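Local coordinates for protein 2-hydroxyisobutyryl-CoA mutase large subunit (Aquincola tertiaricarbonis, PDB 4R3U) that isomerises 2-hydroxyisobutyryl-CoA and (S)-3-hydroxybutyryl-CoA, serving as the large, substrate-binding subunit of a cobalamin-dependent mutase, at residues Leu158-Ala163 / Glu503-Arg508; Tyr222-Ala227 / Asp555-Leu560; His288-Ala293 / Gly329-Glu334; Gly304-Glu309 / Gln364-Val369. One frame throughout, in Å; residues are numbered along the deposited sequence.

Contact 1: residues Leu158-Ala163 / Glu503-Arg508; sequences LADMEA and ERQISR
Asp160 takes a partner from helix 501-515 on each of its carboxylate oxygens, tying this late helix of the chain to helix 158-164, which lies in the TIM-barrel fold on the connection between strands 125-128 and 175-178. The two helical segments run at 126° to each other, and at 11.1 Å their axes are far enough apart for long side chains to do the bridging. On the tight side, Arg508 NE donates to Asp160 OD1 at 2.8 Å, a salt bridge that meets the oxygen nearly in line with its C-O bond, while the guanidinium and carboxylate planes stand 60° apart. Gln505 NE2 reaches Asp160 OD2, also at 2.8 Å, coming from above the carboxylate plane but staying within its own amide plane; its chain sets out with CG anti to the backbone N (chi1 -179°), then bends at chi2. The backbone N atoms of Asp156 and Thr157 donate to OD2 too. The partly exposed alanine side is looser: Ala159 CB lies 4.2 Å from Arg508 CD, and Ala163 CB is 3.9 Å from Arg508 NH2, which forms a second salt bridge, to Glu108. Putting an alanine here instead of Arg508 is likely to leave Asp160 OD1 and Glu108 without their cation and to take away the packing against both alanine methyls. CA of Asp160 lies over one face of the Arg508 guanidinium.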
# COMPACT_ATOMS: atom_id res chain seq x y z
N LEU A 158 11.64 8.98 -38.70
CA LEU A 158 10.97 10.14 -38.12
C LEU A 158 9.45 10.01 -38.37
O LEU A 158 8.65 10.40 -37.50
CB LEU A 158 11.54 11.42 -38.74
CG LEU A 158 10.79 12.75 -38.57
CD1 LEU A 158 10.68 13.15 -37.09
CD2 LEU A 158 11.50 13.84 -39.35
N ALA A 159 9.07 9.41 -39.52
CA ALA A 159 7.70 9.10 -39.91
C ALA A 159 6.98 8.30 -38.82
O ALA A 159 5.82 8.59 -38.52
CB ALA A 159 7.69 8.33 -41.21
N ASP A 160 7.68 7.32 -38.18
CA ASP A 160 7.14 6.48 -37.11
C ASP A 160 6.92 7.31 -35.85
O ASP A 160 5.99 7.03 -35.07
CB ASP A 160 8.11 5.35 -36.72
CG ASP A 160 8.51 4.34 -37.78
OD1 ASP A 160 7.73 4.13 -38.73
OD2 ASP A 160 9.56 3.69 -37.60
N MET A 161 7.84 8.27 -35.60
CA MET A 161 7.71 9.15 -34.43
C MET A 161 6.49 10.09 -34.57
O MET A 161 5.85 10.42 -33.57
CB MET A 161 9.00 9.94 -34.15
CG MET A 161 8.98 10.65 -32.80
SD MET A 161 10.56 11.36 -32.31
CE MET A 161 11.50 9.80 -31.93
N GLU A 162 6.15 10.49 -35.81
CA GLU A 162 5.01 11.33 -36.11
C GLU A 162 3.76 10.56 -35.74
O GLU A 162 2.88 11.12 -35.10
CB GLU A 162 5.00 11.73 -37.60
CG GLU A 162 6.15 12.66 -37.96
CD GLU A 162 6.45 12.87 -39.43
OE1 GLU A 162 5.95 12.10 -40.27
OE2 GLU A 162 7.23 13.80 -39.73
N ALA A 163 3.73 9.23 -36.07
CA ALA A 163 2.65 8.29 -35.73
C ALA A 163 2.57 8.12 -34.24
O ALA A 163 1.47 8.16 -33.69
CB ALA A 163 2.87 6.93 -36.39
N GLU A 503 4.97 -6.68 -40.79
CA GLU A 503 4.50 -6.31 -42.12
C GLU A 503 4.19 -4.79 -42.22
O GLU A 503 4.69 -4.12 -43.12
CB GLU A 503 3.26 -7.16 -42.47
CG GLU A 503 2.69 -6.96 -43.88
CD GLU A 503 1.49 -6.01 -43.96
OE1 GLU A 503 0.57 -6.14 -43.11
OE2 GLU A 503 1.48 -5.15 -44.87
N ARG A 504 3.41 -4.26 -41.24
CA ARG A 504 2.98 -2.87 -41.16
C ARG A 504 4.16 -1.88 -41.03
O ARG A 504 4.22 -0.87 -41.72
CB ARG A 504 1.99 -2.69 -40.01
CG ARG A 504 0.58 -3.19 -40.32
CD ARG A 504 -0.48 -2.68 -39.31
NE ARG A 504 -0.35 -3.30 -37.99
CZ ARG A 504 0.16 -2.73 -36.90
NH1 ARG A 504 0.55 -1.46 -36.94
NH2 ARG A 504 0.26 -3.40 -35.76
N GLN A 505 5.11 -2.22 -40.15
CA GLN A 505 6.31 -1.44 -39.85
C GLN A 505 7.29 -1.40 -41.02
O GLN A 505 7.71 -0.30 -41.38
CB GLN A 505 6.96 -1.95 -38.55
CG GLN A 505 8.20 -1.22 -38.10
CD GLN A 505 8.02 0.23 -37.73
OE1 GLN A 505 6.96 0.66 -37.24
NE2 GLN A 505 9.09 0.98 -37.90
N ILE A 506 7.62 -2.56 -41.65
CA ILE A 506 8.53 -2.63 -42.81
C ILE A 506 7.99 -1.80 -43.98
O ILE A 506 8.74 -1.05 -44.61
CB ILE A 506 8.87 -4.08 -43.25
CG1 ILE A 506 8.99 -5.12 -42.09
CG2 ILE A 506 10.05 -4.15 -44.23
CD1 ILE A 506 10.07 -5.03 -41.17
N SER A 507 6.66 -1.91 -44.23
CA SER A 507 5.94 -1.18 -45.27
C SER A 507 6.30 0.30 -45.25
O SER A 507 6.63 0.85 -46.30
CB SER A 507 4.44 -1.35 -45.08
OG SER A 507 4.04 -2.69 -45.32
N ARG A 508 6.24 0.93 -44.04
CA ARG A 508 6.56 2.34 -43.82
C ARG A 508 8.05 2.63 -43.99
O ARG A 508 8.39 3.62 -44.64
CB ARG A 508 6.07 2.81 -42.45
CG ARG A 508 6.36 4.29 -42.16
CD ARG A 508 5.28 4.92 -41.33
NE ARG A 508 5.23 4.30 -40.01
CZ ARG A 508 4.15 4.25 -39.24
NH1 ARG A 508 4.20 3.63 -38.07
NH2 ARG A 508 3.02 4.80 -39.65

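Contact 2: residues Tyr222-Ala227 / Asp555-Leu560; sequences YIYPIA and DIVEKL
Tyr224 reaches across to helix 553-564 with its hydroxyl, and OH donates a hydrogen bond of 2.7 Å to Val557 O. The bond lies in the carbonyl plane on a lone pair, at a C=O...donor angle of 111°, and the acceptor sits at the edge of the tyrosine ring, in its plane. The phenol end is wedged among helix atoms: Leu560 CB is 3.5 Å from Tyr224 OH, and Val557 CG1 lies 3.8 Å from the same oxygen. One face of the ring is covered from within its own segment, by Ile223 CG2, which lies over the centre of the Tyr224 ring, 3.6 Å above its plane. In the TIM-barrel fold this loop connects helix 213-219 to helix 226-243, with Pro225 at the N-cap of the latter, and here it is clasped by a helix close to the C-terminus, whose Trp564 packs edge-to-face with Tyr224. Val557 divides its two methyls over Ile223: CG1 is 3.9 Å from Ile223 CG2, and CG2 is 4.0 Å from Ile223 CD1. With Val557 CG1 anti to the backbone N (chi1 160°), both branches reach the isoleucine, and the two side chains cross at about a right angle. On the helix 183-196 side, Ile185 packs against Val557 and Trp184 against Leu560.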
# COMPACT_ATOMS: atom_id res chain seq x y z
N TYR A 222 24.01 -2.00 -26.17
CA TYR A 222 25.18 -1.29 -26.68
C TYR A 222 25.41 -1.60 -28.15
O TYR A 222 24.97 -2.64 -28.64
CB TYR A 222 26.44 -1.57 -25.84
CG TYR A 222 26.57 -2.98 -25.30
CD1 TYR A 222 26.67 -4.07 -26.16
CD2 TYR A 222 26.61 -3.22 -23.93
CE1 TYR A 222 26.80 -5.37 -25.67
CE2 TYR A 222 26.73 -4.52 -23.43
CZ TYR A 222 26.84 -5.59 -24.30
OH TYR A 222 26.97 -6.87 -23.82
N ILE A 223 26.06 -0.68 -28.85
CA ILE A 223 26.36 -0.81 -30.27
C ILE A 223 27.87 -0.74 -30.46
O ILE A 223 28.48 -1.68 -30.94
CB ILE A 223 25.59 0.24 -31.14
CG1 ILE A 223 24.06 0.22 -30.88
CG2 ILE A 223 25.88 0.02 -32.63
CD1 ILE A 223 23.24 1.41 -31.39
N TYR A 224 28.48 0.36 -30.04
CA TYR A 224 29.90 0.67 -30.22
C TYR A 224 30.69 0.45 -28.96
O TYR A 224 30.10 0.38 -27.87
CB TYR A 224 30.03 2.16 -30.64
CG TYR A 224 29.08 2.53 -31.76
CD1 TYR A 224 29.26 2.02 -33.05
CD2 TYR A 224 27.96 3.34 -31.52
CE1 TYR A 224 28.37 2.33 -34.08
CE2 TYR A 224 27.06 3.65 -32.54
CZ TYR A 224 27.28 3.15 -33.82
OH TYR A 224 26.42 3.44 -34.85
N PRO A 225 32.05 0.45 -29.06
CA PRO A 225 32.88 0.35 -27.85
C PRO A 225 32.63 1.55 -26.91
O PRO A 225 32.09 2.58 -27.34
CB PRO A 225 34.32 0.37 -28.41
CG PRO A 225 34.20 0.02 -29.86
CD PRO A 225 32.89 0.57 -30.28
N ILE A 226 33.01 1.41 -25.64
CA ILE A 226 32.81 2.40 -24.57
C ILE A 226 33.14 3.85 -24.95
O ILE A 226 32.26 4.71 -24.82
CB ILE A 226 33.51 1.95 -23.25
CG1 ILE A 226 33.19 0.47 -22.91
CG2 ILE A 226 33.13 2.90 -22.12
CD1 ILE A 226 33.83 -0.06 -21.71
N ALA A 227 34.38 4.11 -25.42
CA ALA A 227 34.87 5.45 -25.78
C ALA A 227 33.99 6.24 -26.77
O ALA A 227 33.51 7.31 -26.38
CB ALA A 227 36.32 5.41 -26.22
N ASP A 555 20.52 3.12 -41.09
CA ASP A 555 21.41 3.82 -42.04
C ASP A 555 22.55 4.51 -41.26
O ASP A 555 23.73 4.30 -41.58
CB ASP A 555 20.66 4.90 -42.85
CG ASP A 555 19.62 4.44 -43.86
OD1 ASP A 555 19.83 3.39 -44.50
OD2 ASP A 555 18.64 5.17 -44.07
N ILE A 556 22.17 5.28 -40.21
CA ILE A 556 23.02 6.05 -39.30
C ILE A 556 23.92 5.14 -38.48
O ILE A 556 25.15 5.35 -38.48
CB ILE A 556 22.18 7.06 -38.44
CG1 ILE A 556 21.36 8.03 -39.35
CG2 ILE A 556 23.08 7.85 -37.48
CD1 ILE A 556 20.17 8.74 -38.67
N VAL A 557 23.32 4.13 -37.79
CA VAL A 557 24.01 3.15 -36.94
C VAL A 557 25.06 2.33 -37.72
O VAL A 557 26.21 2.23 -37.27
CB VAL A 557 23.01 2.26 -36.14
CG1 VAL A 557 23.65 0.95 -35.66
CG2 VAL A 557 22.39 3.03 -34.98
N GLU A 558 24.66 1.77 -38.89
CA GLU A 558 25.55 0.94 -39.72
C GLU A 558 26.73 1.68 -40.26
O GLU A 558 27.84 1.16 -40.21
CB GLU A 558 24.80 0.20 -40.82
CG GLU A 558 23.89 -0.89 -40.30
CD GLU A 558 24.52 -1.92 -39.37
OE1 GLU A 558 25.46 -2.62 -39.79
OE2 GLU A 558 24.03 -2.03 -38.22
N LYS A 559 26.50 2.92 -40.76
CA LYS A 559 27.55 3.79 -41.29
C LYS A 559 28.67 4.01 -40.24
O LYS A 559 29.85 3.89 -40.56
CB LYS A 559 26.95 5.13 -41.75
CG LYS A 559 27.90 6.00 -42.54
CD LYS A 559 28.10 5.44 -43.93
CE LYS A 559 29.09 6.23 -44.75
NZ LYS A 559 29.19 5.70 -46.13
N LEU A 560 28.27 4.28 -38.97
CA LEU A 560 29.20 4.53 -37.86
C LEU A 560 29.95 3.29 -37.36
O LEU A 560 31.07 3.44 -36.84
CB LEU A 560 28.59 5.38 -36.74
CG LEU A 560 28.08 6.78 -37.13
CD1 LEU A 560 27.54 7.52 -35.92
CD2 LEU A 560 29.17 7.64 -37.79

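Contact 3: residues His288-Ala293 / Gly329-Glu334; sequences HVDEFA and GARNPE
The carboxylate of Asp290 turns both oxygens to the peptide N atoms of Arg331 and Asn332, while the other flat groups here are met mainly from their own segments. At the His288 ring edge lies Asp290 N, which donates to ND1 in the ring plane; one face of the Phe292 ring carries Val289 O, offset toward the rim, and Gly329 O sits over the centre of one face of the Arg331 guanidinium. Across the contact, Arg331 N donates to Asp290 OD2 at 2.8 Å on its syn lone pair, and a weak bond of 3.2 Å joins Asn332 N to Asp290 OD1. OD1 is also bonded to Ser335 OG. The carboxylate is presented with CG anti to the carbonyl carbon (chi1 -63°), and apolar carbons flank it: Ala330 CB is 3.4 Å from OD1 of Asp290, and Asn332 CB is 3.5 Å from the same oxygen. An alanine in place of Asp290 would probably leave the Arg331 and Asn332 amides and the Ser335 hydroxyl without this acceptor, freeing the 329-334 loop to shift. Asn332 OD1 itself accepts from Glu334 N at 3.1 Å, making an Asx turn. Both segments are helix-to-strand loops of the TIM barrel, leading into the neighbouring parallel strands 298-302 and 340-344, and the Glu334 side chain lies about 7 Å from the bound 3-hydroxybutanoyl-CoA.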
# COMPACT_ATOMS: atom_id res chain seq x y z
N HIS A 288 31.58 24.64 -18.75
CA HIS A 288 31.57 24.80 -17.30
C HIS A 288 30.43 23.96 -16.77
O HIS A 288 29.35 23.92 -17.37
CB HIS A 288 31.34 26.29 -16.95
CG HIS A 288 31.48 26.61 -15.48
ND1 HIS A 288 30.51 26.25 -14.56
CD2 HIS A 288 32.47 27.27 -14.83
CE1 HIS A 288 30.95 26.67 -13.38
NE2 HIS A 288 32.12 27.29 -13.49
N VAL A 289 30.66 23.32 -15.62
CA VAL A 289 29.70 22.48 -14.88
C VAL A 289 28.32 23.12 -14.78
O VAL A 289 27.31 22.44 -14.98
CB VAL A 289 30.21 22.02 -13.49
CG1 VAL A 289 29.54 20.72 -13.07
CG2 VAL A 289 31.73 21.90 -13.44
N ASP A 290 28.26 24.43 -14.48
CA ASP A 290 26.99 25.14 -14.30
C ASP A 290 26.16 25.35 -15.59
O ASP A 290 24.98 25.67 -15.52
CB ASP A 290 27.17 26.42 -13.46
CG ASP A 290 27.64 26.17 -12.03
OD1 ASP A 290 27.18 25.19 -11.42
OD2 ASP A 290 28.40 27.00 -11.50
N GLU A 291 26.78 25.10 -16.77
CA GLU A 291 26.07 25.20 -18.05
C GLU A 291 25.19 23.95 -18.30
O GLU A 291 24.31 24.02 -19.15
CB GLU A 291 27.07 25.33 -19.22
CG GLU A 291 27.87 26.62 -19.30
CD GLU A 291 28.67 26.74 -20.59
OE1 GLU A 291 29.92 26.82 -20.50
OE2 GLU A 291 28.05 26.72 -21.68
N PHE A 292 25.46 22.81 -17.61
CA PHE A 292 24.75 21.55 -17.87
C PHE A 292 24.28 20.79 -16.64
O PHE A 292 23.23 20.15 -16.70
CB PHE A 292 25.58 20.64 -18.81
CG PHE A 292 26.83 20.06 -18.19
CD1 PHE A 292 28.03 20.78 -18.20
CD2 PHE A 292 26.83 18.80 -17.60
CE1 PHE A 292 29.18 20.26 -17.61
CE2 PHE A 292 27.98 18.28 -17.01
CZ PHE A 292 29.15 19.02 -17.01
N ALA A 293 25.03 20.86 -15.51
CA ALA A 293 24.65 20.18 -14.26
C ALA A 293 23.20 20.43 -13.81
O ALA A 293 22.54 19.45 -13.41
CB ALA A 293 25.62 20.48 -13.16
N GLY A 329 33.16 21.99 -8.20
CA GLY A 329 33.19 23.43 -7.97
C GLY A 329 32.00 24.16 -8.54
O GLY A 329 32.12 25.30 -8.99
N ALA A 330 30.83 23.53 -8.53
CA ALA A 330 29.61 24.15 -9.04
C ALA A 330 29.23 25.34 -8.16
O ALA A 330 29.47 25.31 -6.94
CB ALA A 330 28.47 23.13 -9.08
N ARG A 331 28.72 26.41 -8.79
CA ARG A 331 28.31 27.63 -8.08
C ARG A 331 26.80 27.91 -8.19
O ARG A 331 26.28 28.68 -7.38
CB ARG A 331 29.17 28.82 -8.49
CG ARG A 331 30.64 28.51 -8.36
CD ARG A 331 31.54 29.70 -8.43
NE ARG A 331 32.94 29.34 -8.31
CZ ARG A 331 33.53 28.85 -7.22
NH1 ARG A 331 32.82 28.64 -6.11
NH2 ARG A 331 34.83 28.60 -7.21
N ASN A 332 26.12 27.28 -9.17
CA ASN A 332 24.69 27.41 -9.40
C ASN A 332 24.02 26.35 -8.51
O ASN A 332 24.34 25.17 -8.65
CB ASN A 332 24.34 27.19 -10.90
CG ASN A 332 22.87 27.34 -11.31
OD1 ASN A 332 21.93 27.20 -10.52
ND2 ASN A 332 22.65 27.59 -12.60
N PRO A 333 23.10 26.77 -7.60
CA PRO A 333 22.45 25.80 -6.69
C PRO A 333 21.74 24.64 -7.38
O PRO A 333 21.75 23.53 -6.84
CB PRO A 333 21.50 26.65 -5.86
CG PRO A 333 21.32 27.90 -6.65
CD PRO A 333 22.63 28.14 -7.32
N GLU A 334 21.19 24.88 -8.60
CA GLU A 334 20.50 23.88 -9.44
C GLU A 334 21.43 22.76 -9.89
O GLU A 334 20.97 21.65 -10.18
CB GLU A 334 19.84 24.52 -10.66
CG GLU A 334 18.82 25.61 -10.35
CD GLU A 334 17.99 25.98 -11.56
OE1 GLU A 334 18.58 26.17 -12.66
OE2 GLU A 334 16.75 26.04 -11.43

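Contact 4: residues Gly304-Glu309 / Gln364-Val369; sequences GDFFEE and QALSAV
Gly304 opens the contact against Gln364, its CA 4.2 Å from NE2, a nitrogen that hydrogen-bonds to Thr348. Asp305 follows as the N-cap of helix 306-327: its OD1 accepts a weak bond of 3.4 Å from Glu308 N, and its OD2 is bonded to Ile52 N. Phe306, the first residue of that helix, carries most of the contact. Ser367 OG donates to Phe306 O at 2.8 Å, in the carbonyl plane and on a lone pair, with a C=O...donor angle of 117°. Because Phe306 CG stands anti to the backbone N (chi1 -171°), the ring extends toward helix 357-370, where its CZ lies 3.8 Å from Leu366 CD2 and Leu366 CG sits at the ring edge, in plane. Phe307 takes Phe306 CD2 over the centre of one ring face. Phe306 of the second subunit packs on Leu366, so the dimer interface reaches this point. Glu309 brings only CB near, 4.2 Å from Ser367 OG; its carboxylate turns off to Lys312 and Gln303 N. These helices follow the adjacent TIM-barrel strands 298-302 and 340-344. The chemistry implies a buried contact mixing one apolar pair with one directed bond, which gives the Ser367 hydroxyl an acceptor in the first turn of helix 306-327.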
# COMPACT_ATOMS: atom_id res chain seq x y z
N GLY A 304 11.84 -2.96 -2.12
CA GLY A 304 11.02 -3.51 -1.07
C GLY A 304 11.30 -3.07 0.33
O GLY A 304 10.39 -3.16 1.13
N ASP A 305 12.56 -2.69 0.68
CA ASP A 305 12.80 -2.28 2.07
C ASP A 305 12.36 -0.84 2.22
O ASP A 305 13.07 0.10 1.82
CB ASP A 305 14.25 -2.50 2.54
CG ASP A 305 14.42 -2.53 4.06
OD1 ASP A 305 14.00 -1.55 4.74
OD2 ASP A 305 15.01 -3.52 4.57
N PHE A 306 11.13 -0.69 2.73
CA PHE A 306 10.46 0.59 2.89
C PHE A 306 11.34 1.77 3.35
O PHE A 306 11.43 2.76 2.63
CB PHE A 306 9.20 0.43 3.75
CG PHE A 306 8.33 1.65 3.80
CD1 PHE A 306 7.46 1.94 2.75
CD2 PHE A 306 8.38 2.52 4.89
CE1 PHE A 306 6.66 3.09 2.78
CE2 PHE A 306 7.56 3.65 4.94
CZ PHE A 306 6.71 3.93 3.88
N PHE A 307 11.99 1.64 4.53
CA PHE A 307 12.83 2.69 5.09
C PHE A 307 14.18 2.84 4.47
O PHE A 307 14.61 3.99 4.25
CB PHE A 307 12.92 2.61 6.61
CG PHE A 307 11.61 2.92 7.27
CD1 PHE A 307 11.09 4.21 7.26
CD2 PHE A 307 10.86 1.92 7.87
CE1 PHE A 307 9.87 4.50 7.87
CE2 PHE A 307 9.64 2.21 8.47
CZ PHE A 307 9.17 3.50 8.48
N GLU A 308 14.84 1.70 4.11
CA GLU A 308 16.13 1.71 3.42
C GLU A 308 16.09 2.51 2.07
O GLU A 308 17.01 3.27 1.77
CB GLU A 308 16.58 0.28 3.19
CG GLU A 308 17.75 0.12 2.24
CD GLU A 308 18.29 -1.29 2.27
OE1 GLU A 308 17.56 -2.23 1.85
OE2 GLU A 308 19.41 -1.47 2.80
N GLU A 309 15.02 2.33 1.29
CA GLU A 309 14.81 3.00 0.00
C GLU A 309 14.66 4.49 0.15
O GLU A 309 15.27 5.21 -0.61
CB GLU A 309 13.61 2.35 -0.74
CG GLU A 309 13.97 0.97 -1.24
CD GLU A 309 15.14 0.97 -2.22
OE1 GLU A 309 15.01 1.61 -3.29
OE2 GLU A 309 16.18 0.33 -1.93
N GLN A 364 5.97 0.57 -2.29
CA GLN A 364 7.08 1.05 -3.10
C GLN A 364 6.81 2.44 -3.69
O GLN A 364 7.70 3.29 -3.67
CB GLN A 364 7.44 0.02 -4.17
CG GLN A 364 8.08 -1.23 -3.60
CD GLN A 364 8.04 -2.39 -4.57
OE1 GLN A 364 8.00 -2.20 -5.79
NE2 GLN A 364 8.05 -3.62 -4.03
N ALA A 365 5.56 2.72 -4.13
CA ALA A 365 5.15 4.02 -4.59
C ALA A 365 5.27 5.02 -3.42
O ALA A 365 5.80 6.11 -3.61
CB ALA A 365 3.73 3.96 -5.09
N LEU A 366 4.81 4.64 -2.22
CA LEU A 366 4.88 5.48 -1.02
C LEU A 366 6.33 5.83 -0.64
O LEU A 366 6.59 6.99 -0.33
CB LEU A 366 4.11 4.87 0.17
CG LEU A 366 4.04 5.74 1.46
CD1 LEU A 366 3.39 7.14 1.18
CD2 LEU A 366 3.36 5.01 2.58
N SER A 367 7.26 4.86 -0.70
CA SER A 367 8.70 5.05 -0.46
C SER A 367 9.25 6.11 -1.45
O SER A 367 10.05 6.95 -1.05
CB SER A 367 9.45 3.74 -0.66
OG SER A 367 9.60 2.97 0.52
N ALA A 368 8.82 6.07 -2.71
CA ALA A 368 9.26 7.03 -3.73
C ALA A 368 8.81 8.47 -3.42
O ALA A 368 9.59 9.42 -3.59
CB ALA A 368 8.74 6.60 -5.10
N VAL A 369 7.56 8.61 -2.93
CA VAL A 369 6.91 9.88 -2.56
C VAL A 369 7.58 10.45 -1.30
O VAL A 369 7.89 11.64 -1.25
CB VAL A 369 5.38 9.65 -2.39
CG1 VAL A 369 4.68 10.87 -1.81
CG2 VAL A 369 4.75 9.25 -3.71

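How the contacts relate
Contacts 2 and 4 are buried, whereas contacts 1 and 3 are only partly so, and polarity follows: contact 1 rests on a salt bridge and contact 3 on a carboxylate holding backbone amides, while contacts 2 and 4 each pair apolar packing with a single hydroxyl-to-carbonyl bond. Contacts 1 and 2, with centres 22 Å apart, bring late helices of the chain against the barrel, and helix 183-196 packs on both. Contacts 3 and 4 sit at the two ends of helix 306-327: contact 3 joins the loops leading into adjacent strands 298-302 and 340-344, contact 4 the helices that follow them. Of the four, contact 4 lies nearest the chain centre and involves the second subunit.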